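Local atomic coordinates of DNA polymerase (Bacillus phage phi29, PDB entry 2PY5), a protein that replicates the phage genome by protein-primed, highly processive strand-displacement synthesis and proofreads the product with a 3'-5' exonuclease activity. Residues 259-264 with 437-442; 74-79 with 404-409; 538-543 with 550-555. The protein carries 2 engineered substitutions. All coordinates share one frame; numbering follows the deposited sequence. Where two conformers were deposited one is given.

Contact 1: residues 259-264 with 437-442; sequences YSRLLP and ARYTTI. With EDO (1,2-ethanediol), chain I.
Arg261 reaches across to the helix carrying Tyr439 and Thr440 and meets both with a single nitrogen, NH2. Toward Thr440 the approach is in the guanidinium plane: OG1 lies at the edge of the group, and the hydrogen bond from Arg261 NH2 to Thr440 OG1 measures 3.0 Å. The N-H...O angle of 149° makes this bond somewhat bent. Toward Tyr439 the flat groups stand nearly upright to each other, their planes 85° apart, and Arg261 NH2 comes to the edge of the ring, 3.8 Å from Tyr439 CD2. This is an edge contact, without the face-on overlap of a cation-pi pair. The arginine gets there by bending at chi2 (-72°) and then running extended to its guanidinium.

Second partners fix the polar ends. Gln257 OE1 accepts from Arg261 NE, and Thr440 OG1 is also bonded to the carbonyl of Trp436, one turn earlier in its helix.

Both segments belong to the polymerization region, and Arg438, beside Tyr439 in sequence, is probably involved in binding template-primer structures. Arg261 sits where the chain breaks out of helix 253-260, and its side chain ties the short link to strand 263-265 onto helix 427-447. The same link is held by Trp436, which bonds Leu262 O, while Tyr439 also packs on helix 330-339.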
loop_
_atom_site.group_PDB
_atom_site.type_symbol
_atom_site.label_atom_id
_atom_site.label_comp_id
_atom_site.label_asym_id
_atom_site.label_seq_id
_atom_site.Cartn_x
_atom_site.Cartn_y
_atom_site.Cartn_z
ATOM N N TYR F 259 -15.680 -0.350 -12.578
ATOM C CA TYR F 259 -16.571 -1.139 -13.402
ATOM C C TYR F 259 -17.796 -0.361 -13.856
ATOM O O TYR F 259 -18.276 -0.591 -14.958
ATOM C CB TYR F 259 -17.032 -2.380 -12.634
ATOM C CG TYR F 259 -17.506 -3.513 -13.519
ATOM C CD1 TYR F 259 -18.854 -3.778 -13.683
ATOM C CD2 TYR F 259 -16.592 -4.321 -14.184
ATOM C CE1 TYR F 259 -19.292 -4.830 -14.513
ATOM C CE2 TYR F 259 -17.003 -5.376 -14.982
ATOM C CZ TYR F 259 -18.357 -5.621 -15.156
ATOM O OH TYR F 259 -18.765 -6.662 -15.940
ATOM N N SER F 260 -18.291 0.570 -13.027
ATOM C CA SER F 260 -19.611 1.157 -13.305
ATOM C C SER F 260 -19.719 2.675 -13.315
ATOM O O SER F 260 -20.712 3.198 -13.838
ATOM C CB SER F 260 -20.659 0.592 -12.345
ATOM O OG SER F 260 -20.484 1.074 -11.042
ATOM N N ARG F 261 -18.718 3.392 -12.815
ATOM C CA ARG F 261 -18.835 4.840 -12.746
ATOM C C ARG F 261 -18.406 5.563 -14.012
ATOM O O ARG F 261 -17.631 5.048 -14.800
ATOM C CB ARG F 261 -18.039 5.429 -11.572
ATOM C CG ARG F 261 -18.457 4.886 -10.226
ATOM C CD ARG F 261 -19.800 5.384 -9.765
ATOM N NE ARG F 261 -19.967 5.148 -8.333
ATOM C CZ ARG F 261 -21.043 5.446 -7.627
ATOM N NH1 ARG F 261 -22.110 5.997 -8.203
ATOM N NH2 ARG F 261 -21.059 5.199 -6.321
ATOM N N LEU F 262 -18.954 6.755 -14.198
ATOM C CA LEU F 262 -18.519 7.650 -15.268
ATOM C C LEU F 262 -17.113 8.144 -14.969
ATOM O O LEU F 262 -16.888 8.794 -13.947
ATOM C CB LEU F 262 -19.473 8.833 -15.386
ATOM C CG LEU F 262 -19.293 9.758 -16.578
ATOM C CD1 LEU F 262 -19.570 9.027 -17.917
ATOM C CD2 LEU F 262 -20.214 10.966 -16.406
ATOM N N LEU F 263 -16.179 7.869 -15.868
ATOM C CA LEU F 263 -14.762 8.159 -15.638
ATOM C C LEU F 263 -14.142 8.921 -16.806
ATOM O O LEU F 263 -14.580 8.776 -17.959
ATOM C CB LEU F 263 -13.985 6.881 -15.347
ATOM C CG LEU F 263 -14.380 6.096 -14.092
ATOM C CD1 LEU F 263 -13.747 4.710 -14.047
ATOM C CD2 LEU F 263 -13.998 6.936 -12.862
ATOM N N PRO F 264 -13.128 9.741 -16.527
ATOM C CA PRO F 264 -12.583 10.641 -17.539
ATOM C C PRO F 264 -11.621 9.979 -18.510
ATOM O O PRO F 264 -10.896 9.036 -18.152
ATOM C CB PRO F 264 -11.816 11.660 -16.677
ATOM C CG PRO F 264 -11.306 10.834 -15.578
ATOM C CD PRO F 264 -12.440 9.931 -15.228
ATOM N N ALA F 437 -15.070 6.481 -5.021
ATOM C CA ALA F 437 -14.966 5.589 -3.874
ATOM C C ALA F 437 -15.375 6.354 -2.594
ATOM O O ALA F 437 -16.191 5.868 -1.792
ATOM C CB ALA F 437 -13.590 5.077 -3.752
ATOM N N ARG F 438 -14.858 7.562 -2.437
ATOM C CA ARG F 438 -15.243 8.386 -1.289
ATOM C C ARG F 438 -16.739 8.663 -1.294
ATOM O O ARG F 438 -17.408 8.574 -0.262
ATOM C CB ARG F 438 -14.478 9.717 -1.256
ATOM C CG ARG F 438 -13.053 9.585 -0.914
ATOM C CD ARG F 438 -12.401 10.954 -0.665
ATOM N NE ARG F 438 -12.314 11.751 -1.877
ATOM C CZ ARG F 438 -11.423 11.575 -2.849
ATOM N NH1 ARG F 438 -10.496 10.630 -2.765
ATOM N NH2 ARG F 438 -11.424 12.364 -3.902
ATOM N N TYR F 439 -17.266 9.005 -2.471
ATOM C CA TYR F 439 -18.684 9.279 -2.634
ATOM C C TYR F 439 -19.516 8.085 -2.160
ATOM O O TYR F 439 -20.519 8.239 -1.462
ATOM C CB TYR F 439 -18.979 9.591 -4.109
ATOM C CG TYR F 439 -20.427 9.797 -4.427
ATOM C CD1 TYR F 439 -21.003 11.043 -4.321
ATOM C CD2 TYR F 439 -21.233 8.728 -4.826
ATOM C CE1 TYR F 439 -22.332 11.235 -4.593
ATOM C CE2 TYR F 439 -22.569 8.912 -5.105
ATOM C CZ TYR F 439 -23.114 10.170 -4.987
ATOM O OH TYR F 439 -24.458 10.393 -5.262
ATOM N N THR F 440 -19.106 6.888 -2.571
ATOM C CA THR F 440 -19.822 5.686 -2.194
ATOM C C THR F 440 -19.951 5.555 -0.684
ATOM O O THR F 440 -21.041 5.277 -0.154
ATOM C CB THR F 440 -19.133 4.458 -2.743
ATOM O OG1 THR F 440 -19.093 4.547 -4.184
ATOM C CG2 THR F 440 -19.862 3.192 -2.313
ATOM N N THR F 441 -18.827 5.746 0.009
ATOM C CA THR F 441 -18.794 5.569 1.457
ATOM C C THR F 441 -19.466 6.722 2.219
ATOM O O THR F 441 -20.278 6.494 3.110
ATOM C CB THR F 441 -17.347 5.363 1.881
ATOM O OG1 THR F 441 -16.921 4.108 1.328
ATOM C CG2 THR F 441 -17.179 5.402 3.423
ATOM N N ILE F 442 -19.160 7.952 1.831
ATOM C CA ILE F 442 -19.737 9.130 2.478
ATOM C C ILE F 442 -21.256 9.149 2.341
ATOM O O ILE F 442 -21.971 9.461 3.310
ATOM C CB ILE F 442 -19.122 10.427 1.932
ATOM C CG1 ILE F 442 -17.642 10.481 2.287
ATOM C CG2 ILE F 442 -19.882 11.645 2.457
ATOM C CD1 ILE F 442 -16.852 11.538 1.527
HETATM C C1 EDO I . -22.601 5.975 -15.147
HETATM O O1 EDO I . -23.177 7.282 -15.056
HETATM C C2 EDO I . -23.116 5.101 -14.005
HETATM O O2 EDO I . -23.292 3.735 -14.416
#

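Contact 2: residues 74-79 with 404-409; sequences LERNGF and PYLKEN
Leu406 fits against two consecutive residues, Glu75 and Arg76, touching each in a different way. Against Glu75 the contact is aliphatic and the side chains run past each other in opposite directions: Leu406 CG is 3.7 Å from Glu75 CB, and Leu406 CD1 lies 3.8 Å from that same CB. Arg76 instead crosses the leucine at about a right angle and lays one guanidinium face on a methyl group. Leu406 CD1 sits 3.8 Å above the guanidinium plane, toward its rim, with Arg76 NH1 3.9 Å away.

A water forms the polar part of the contact. It donates to Glu75 OE1 at 2.7 Å and accepts from Leu406 N at 2.8 Å, joining the helix to the strand backbone. The bend of Glu75 at chi2 (-78°) leaves CB and CG against the leucine and carries the carboxylate away from its methyls, where OE1 takes up the water held by Leu406 N.

The next shell holds both polar ends. Tyr90 OH bonds Glu75 OE2, while Arg76 donates through NH2 to Gly410 O and through NH1 to Asn72 O, so its guanidinium spans from its own helix to the turn beyond Leu406.

The contact joins the exonuclease region to TPR2, which belongs to the polymerization region. Next to Leu406, Lys407 NZ makes a salt bridge to a phosphate of the bound DNA. Strand 402-406 forms a two-stranded antiparallel hairpin with 412-416, and its residue Pro404 rests on Tyr90 and Thr92 of exonuclease strand 89-94.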
loop_
_atom_site.group_PDB
_atom_site.type_symbol
_atom_site.label_atom_id
_atom_site.label_comp_id
_atom_site.label_asym_id
_atom_site.label_seq_id
_atom_site.Cartn_x
_atom_site.Cartn_y
_atom_site.Cartn_z
ATOM N N LEU F 74 29.366 -2.426 -0.461
ATOM C CA LEU F 74 29.840 -1.929 -1.736
ATOM C C LEU F 74 30.782 -0.753 -1.526
ATOM O O LEU F 74 31.856 -0.719 -2.086
ATOM C CB LEU F 74 28.663 -1.543 -2.652
ATOM C CG LEU F 74 27.858 -2.717 -3.196
ATOM C CD1 LEU F 74 26.530 -2.217 -3.743
ATOM C CD2 LEU F 74 28.623 -3.456 -4.293
ATOM N N GLU F 75 30.363 0.191 -0.676
ATOM C CA GLU F 75 31.123 1.416 -0.411
ATOM C C GLU F 75 32.474 1.160 0.243
ATOM O O GLU F 75 33.369 1.993 0.124
ATOM C CB GLU F 75 30.288 2.359 0.459
ATOM C CG GLU F 75 29.094 2.968 -0.297
ATOM C CD GLU F 75 29.503 4.097 -1.217
ATOM O OE1 GLU F 75 30.510 4.785 -0.916
ATOM O OE2 GLU F 75 28.807 4.333 -2.234
ATOM N N ARG F 76 32.618 0.029 0.939
ATOM C CA ARG F 76 33.884 -0.322 1.586
ATOM C C ARG F 76 34.748 -1.283 0.776
ATOM O O ARG F 76 35.864 -1.620 1.179
ATOM C CB ARG F 76 33.600 -0.922 2.959
ATOM C CG ARG F 76 33.051 0.080 3.966
ATOM C CD ARG F 76 32.634 -0.636 5.204
ATOM N NE ARG F 76 32.282 0.276 6.296
ATOM C CZ ARG F 76 31.100 0.883 6.397
ATOM N NH1 ARG F 76 30.155 0.702 5.496
ATOM N NH2 ARG F 76 30.863 1.683 7.421
ATOM N N ASN F 77 34.243 -1.715 -0.366
ATOM C CA ASN F 77 34.874 -2.757 -1.141
ATOM C C ASN F 77 35.067 -2.348 -2.595
ATOM O O ASN F 77 35.084 -3.201 -3.498
ATOM C CB ASN F 77 34.089 -4.050 -1.001
ATOM C CG ASN F 77 34.356 -4.737 0.325
ATOM O OD1 ASN F 77 35.320 -5.512 0.452
ATOM N ND2 ASN F 77 33.528 -4.443 1.326
ATOM N N GLY F 78 35.227 -1.043 -2.804
ATOM C CA GLY F 78 35.711 -0.508 -4.069
ATOM C C GLY F 78 34.657 -0.102 -5.083
ATOM O O GLY F 78 34.994 0.167 -6.239
ATOM N N PHE F 79 33.394 -0.045 -4.654
ATOM C CA PHE F 79 32.296 0.359 -5.534
ATOM C C PHE F 79 31.757 1.714 -5.127
ATOM O O PHE F 79 31.490 1.944 -3.953
ATOM C CB PHE F 79 31.150 -0.659 -5.501
ATOM C CG PHE F 79 31.485 -1.962 -6.141
ATOM C CD1 PHE F 79 32.222 -2.915 -5.459
ATOM C CD2 PHE F 79 31.095 -2.236 -7.442
ATOM C CE1 PHE F 79 32.554 -4.113 -6.045
ATOM C CE2 PHE F 79 31.418 -3.433 -8.031
ATOM C CZ PHE F 79 32.150 -4.373 -7.337
ATOM N N PRO F 404 22.407 7.169 -2.331
ATOM C CA PRO F 404 23.109 6.830 -1.094
ATOM C C PRO F 404 24.545 7.299 -1.074
ATOM O O PRO F 404 25.176 7.417 -2.128
ATOM C CB PRO F 404 23.076 5.318 -1.087
ATOM C CG PRO F 404 23.029 4.953 -2.521
ATOM C CD PRO F 404 22.251 5.996 -3.208
ATOM N N TYR F 405 25.056 7.554 0.128
ATOM C CA TYR F 405 26.479 7.850 0.325
ATOM C C TYR F 405 26.865 7.503 1.750
ATOM O O TYR F 405 26.001 7.359 2.610
ATOM C CB TYR F 405 26.776 9.316 0.021
ATOM C CG TYR F 405 26.167 10.292 0.985
ATOM C CD1 TYR F 405 26.896 10.799 2.046
ATOM C CD2 TYR F 405 24.865 10.717 0.825
ATOM C CE1 TYR F 405 26.323 11.711 2.934
ATOM C CE2 TYR F 405 24.292 11.618 1.694
ATOM C CZ TYR F 405 25.013 12.105 2.743
ATOM O OH TYR F 405 24.414 13.005 3.597
ATOM N N LEU F 406 28.160 7.326 1.993
ATOM C CA LEU F 406 28.635 7.047 3.349
ATOM C C LEU F 406 28.945 8.356 4.052
ATOM O O LEU F 406 29.759 9.152 3.581
ATOM C CB LEU F 406 29.876 6.149 3.353
ATOM C CG LEU F 406 29.739 4.631 3.283
ATOM C CD1 LEU F 406 31.073 4.017 3.734
ATOM C CD2 LEU F 406 28.572 4.043 4.098
ATOM N N LYS F 407 28.281 8.571 5.178
ATOM C CA LYS F 407 28.531 9.731 6.033
ATOM C C LYS F 407 29.888 9.580 6.743
ATOM O O LYS F 407 30.499 8.507 6.713
ATOM C CB LYS F 407 27.387 9.882 7.051
ATOM C CG LYS F 407 26.020 10.070 6.420
ATOM C CD LYS F 407 24.906 10.387 7.431
ATOM C CE LYS F 407 24.614 9.230 8.375
ATOM N NZ LYS F 407 23.449 9.533 9.271
ATOM N N GLU F 408 30.366 10.662 7.363
ATOM C CA GLU F 408 31.651 10.641 8.083
ATOM C C GLU F 408 31.745 9.508 9.107
ATOM O O GLU F 408 32.813 8.898 9.273
ATOM C CB GLU F 408 31.902 11.978 8.784
ATOM N N ASN F 409 30.622 9.221 9.773
ATOM C CA ASN F 409 30.565 8.172 10.794
ATOM C C ASN F 409 30.507 6.748 10.227
ATOM O O ASN F 409 30.571 5.781 10.988
ATOM C CB ASN F 409 29.376 8.404 11.740
ATOM C CG ASN F 409 28.029 8.269 11.049
ATOM O OD1 ASN F 409 27.953 8.050 9.838
ATOM N ND2 ASN F 409 26.954 8.419 11.816
HETATM O O HOH W 1 29.943 7.371 -0.209
#

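Contact 3: residues 538-543 with 550-555; sequences KKEVTF and FSRKMK
Glu540 and Arg552 form the ionic part of this contact, a salt bridge carried by a nearly straight hydrogen bond. Arg552 NE lies 3.2 Å from Glu540 OE1, with an N-H...O angle of 176°. The oxygen lies in the guanidinium plane, whereas NE stands well above the plane of the carboxylate; the planes are 76° apart, and only OE1 takes part in the bond, unlike a coplanar two-oxygen pairing. Arg552 NH1 also donates to Ser551 O at 2.8 Å, which helps fix the guanidinium's rotation.

The apolar group is Phe550, which presents CZ to Val541 CG2 at 3.8 Å and receives Glu540 CB at its ring edge, 4.0 Å from CZ.

Two van der Waals contacts touch the charged groups. Phe550 CE1 lies 3.4 Å above the guanidinium plane of Arg552, toward the rim, and Met554, bent at chi3 (95°), brings CE to 3.7 Å from Glu540 OE2.

The type I turn 538-541 thus packs on Phe550 and on the residues either side of the corner at Lys553. Each charge probably favours the ionised form of the other, while the apolar neighbours, by limiting water, would make that mutual compensation matter more.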
loop_
_atom_site.group_PDB
_atom_site.type_symbol
_atom_site.label_atom_id
_atom_site.label_comp_id
_atom_site.label_asym_id
_atom_site.label_seq_id
_atom_site.Cartn_x
_atom_site.Cartn_y
_atom_site.Cartn_z
ATOM N N LYS F 538 -0.173 -5.315 19.915
ATOM C CA LYS F 538 -1.590 -5.726 19.904
ATOM C C LYS F 538 -1.924 -6.829 20.935
ATOM O O LYS F 538 -3.011 -6.832 21.529
ATOM C CB LYS F 538 -2.005 -6.158 18.491
ATOM C CG LYS F 538 -2.190 -4.992 17.528
ATOM C CD LYS F 538 -2.724 -5.439 16.162
ATOM C CE LYS F 538 -3.230 -4.238 15.361
ATOM N NZ LYS F 538 -3.698 -4.594 13.994
ATOM N N LYS F 539 -0.985 -7.748 21.161
ATOM C CA LYS F 539 -1.122 -8.767 22.205
ATOM C C LYS F 539 -1.308 -8.184 23.618
ATOM O O LYS F 539 -1.915 -8.817 24.478
ATOM C CB LYS F 539 0.092 -9.707 22.201
ATOM C CG LYS F 539 -0.057 -10.870 23.169
ATOM C CD LYS F 539 1.032 -11.905 23.063
ATOM C CE LYS F 539 0.654 -13.121 23.900
ATOM N NZ LYS F 539 1.775 -14.082 24.067
ATOM N N GLU F 540 -0.794 -6.979 23.841
ATOM C CA GLU F 540 -0.846 -6.335 25.161
ATOM C C GLU F 540 -2.192 -5.669 25.435
ATOM O O GLU F 540 -2.527 -5.371 26.587
ATOM C CB GLU F 540 0.251 -5.264 25.272
ATOM C CG GLU F 540 1.662 -5.703 24.852
ATOM C CD GLU F 540 2.477 -6.287 25.991
ATOM O OE1 GLU F 540 2.248 -5.910 27.155
ATOM O OE2 GLU F 540 3.367 -7.114 25.716
ATOM N N VAL F 541 -2.969 -5.429 24.374
ATOM C CA VAL F 541 -4.185 -4.637 24.468
ATOM C C VAL F 541 -5.367 -5.434 25.057
ATOM O O VAL F 541 -5.572 -6.610 24.731
ATOM C CB VAL F 541 -4.585 -4.071 23.079
ATOM C CG1 VAL F 541 -5.919 -3.358 23.143
ATOM C CG2 VAL F 541 -3.483 -3.142 22.526
ATOM N N THR F 542 -6.132 -4.777 25.923
ATOM C CA THR F 542 -7.393 -5.294 26.446
ATOM C C THR F 542 -8.405 -4.158 26.460
ATOM O O THR F 542 -8.039 -2.992 26.350
ATOM C CB THR F 542 -7.234 -5.797 27.901
ATOM O OG1 THR F 542 -6.958 -4.681 28.762
ATOM C CG2 THR F 542 -6.114 -6.787 28.005
ATOM N N PHE F 543 -9.683 -4.475 26.618
ATOM C CA PHE F 543 -10.692 -3.426 26.760
ATOM C C PHE F 543 -10.385 -2.514 27.942
ATOM O O PHE F 543 -10.657 -1.317 27.886
ATOM C CB PHE F 543 -12.108 -4.001 26.883
ATOM C CG PHE F 543 -12.872 -3.994 25.592
ATOM C CD1 PHE F 543 -12.730 -5.027 24.684
ATOM C CD2 PHE F 543 -13.721 -2.938 25.276
ATOM C CE1 PHE F 543 -13.429 -5.015 23.476
ATOM C CE2 PHE F 543 -14.430 -2.924 24.077
ATOM C CZ PHE F 543 -14.284 -3.964 23.177
ATOM N N PHE F 550 -2.011 4.798 26.305
ATOM C CA PHE F 550 -1.465 3.445 26.233
ATOM C C PHE F 550 -0.121 3.508 25.524
ATOM O O PHE F 550 -0.031 4.062 24.425
ATOM C CB PHE F 550 -2.435 2.519 25.469
ATOM C CG PHE F 550 -1.891 1.131 25.197
ATOM C CD1 PHE F 550 -2.282 0.051 25.985
ATOM C CD2 PHE F 550 -1.024 0.898 24.128
ATOM C CE1 PHE F 550 -1.792 -1.230 25.726
ATOM C CE2 PHE F 550 -0.528 -0.372 23.869
ATOM C CZ PHE F 550 -0.921 -1.438 24.672
ATOM N N SER F 551 0.919 2.945 26.145
ATOM C CA SER F 551 2.279 3.036 25.609
ATOM C C SER F 551 3.084 1.760 25.844
ATOM O O SER F 551 2.992 1.155 26.910
ATOM C CB SER F 551 3.018 4.230 26.239
ATOM O OG SER F 551 4.291 4.429 25.648
ATOM N N ARG F 552 3.871 1.367 24.844
ATOM C CA ARG F 552 4.791 0.238 24.956
ATOM C C ARG F 552 6.069 0.561 24.187
ATOM O O ARG F 552 6.013 1.090 23.077
ATOM C CB ARG F 552 4.166 -1.049 24.397
ATOM C CG ARG F 552 2.955 -1.578 25.162
ATOM C CD ARG F 552 3.325 -2.069 26.559
ATOM N NE ARG F 552 2.200 -2.728 27.221
ATOM C CZ ARG F 552 1.209 -2.105 27.854
ATOM N NH1 ARG F 552 1.172 -0.782 27.921
ATOM N NH2 ARG F 552 0.238 -2.812 28.419
ATOM N N LYS F 553 7.220 0.244 24.772
ATOM C CA LYS F 553 8.499 0.481 24.103
ATOM C C LYS F 553 8.893 -0.755 23.308
ATOM O O LYS F 553 9.866 -1.445 23.623
ATOM C CB LYS F 553 9.579 0.854 25.114
ATOM C CG LYS F 553 10.808 1.424 24.471
ATOM C CD LYS F 553 11.826 1.843 25.513
ATOM C CE LYS F 553 13.122 2.277 24.867
ATOM N NZ LYS F 553 12.884 3.148 23.680
ATOM N N MET F 554 8.114 -1.014 22.264
ATOM C CA MET F 554 8.168 -2.272 21.543
ATOM C C MET F 554 8.070 -2.107 20.033
ATOM O O MET F 554 7.951 -3.108 19.329
ATOM C CB MET F 554 7.020 -3.171 21.997
ATOM C CG MET F 554 7.013 -3.498 23.468
ATOM S SD MET F 554 5.616 -4.554 23.883
ATOM C CE MET F 554 6.376 -6.167 23.798
ATOM N N LYS F 555 8.125 -0.872 19.530
ATOM C CA LYS F 555 7.971 -0.641 18.094
ATOM C C LYS F 555 9.328 -0.490 17.435
ATOM O O LYS F 555 10.032 0.478 17.693
ATOM C CB LYS F 555 7.121 0.594 17.793
ATOM C CG LYS F 555 6.739 0.712 16.307
ATOM C CD LYS F 555 6.047 2.017 16.025
ATOM C CE LYS F 555 5.600 2.125 14.569
ATOM N NZ LYS F 555 4.584 3.202 14.401
#

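The three contacts illustrate how one polymerase chain is tied together at widely separated points. Contacts 1 and 2 lie on opposite sides of the chain's centre, 49 Å between their centres; contact 3 is 37 Å from contact 1 and 38 Å from contact 2, centre to centre. None touches another. Contact 1 lies beside the catalytic metal site: the side chain of Thr440 comes within about 4 Å of that of Val250, which binds the catalytic magnesium. In contact 3 the Val541 side chain is about 9 Å from that of Lys529, which stabilises the primer terminus. Nearest atoms approach the bound DNA to about 3 Å in contact 2, 5 Å in contact 3 and 9 Å in contact 1.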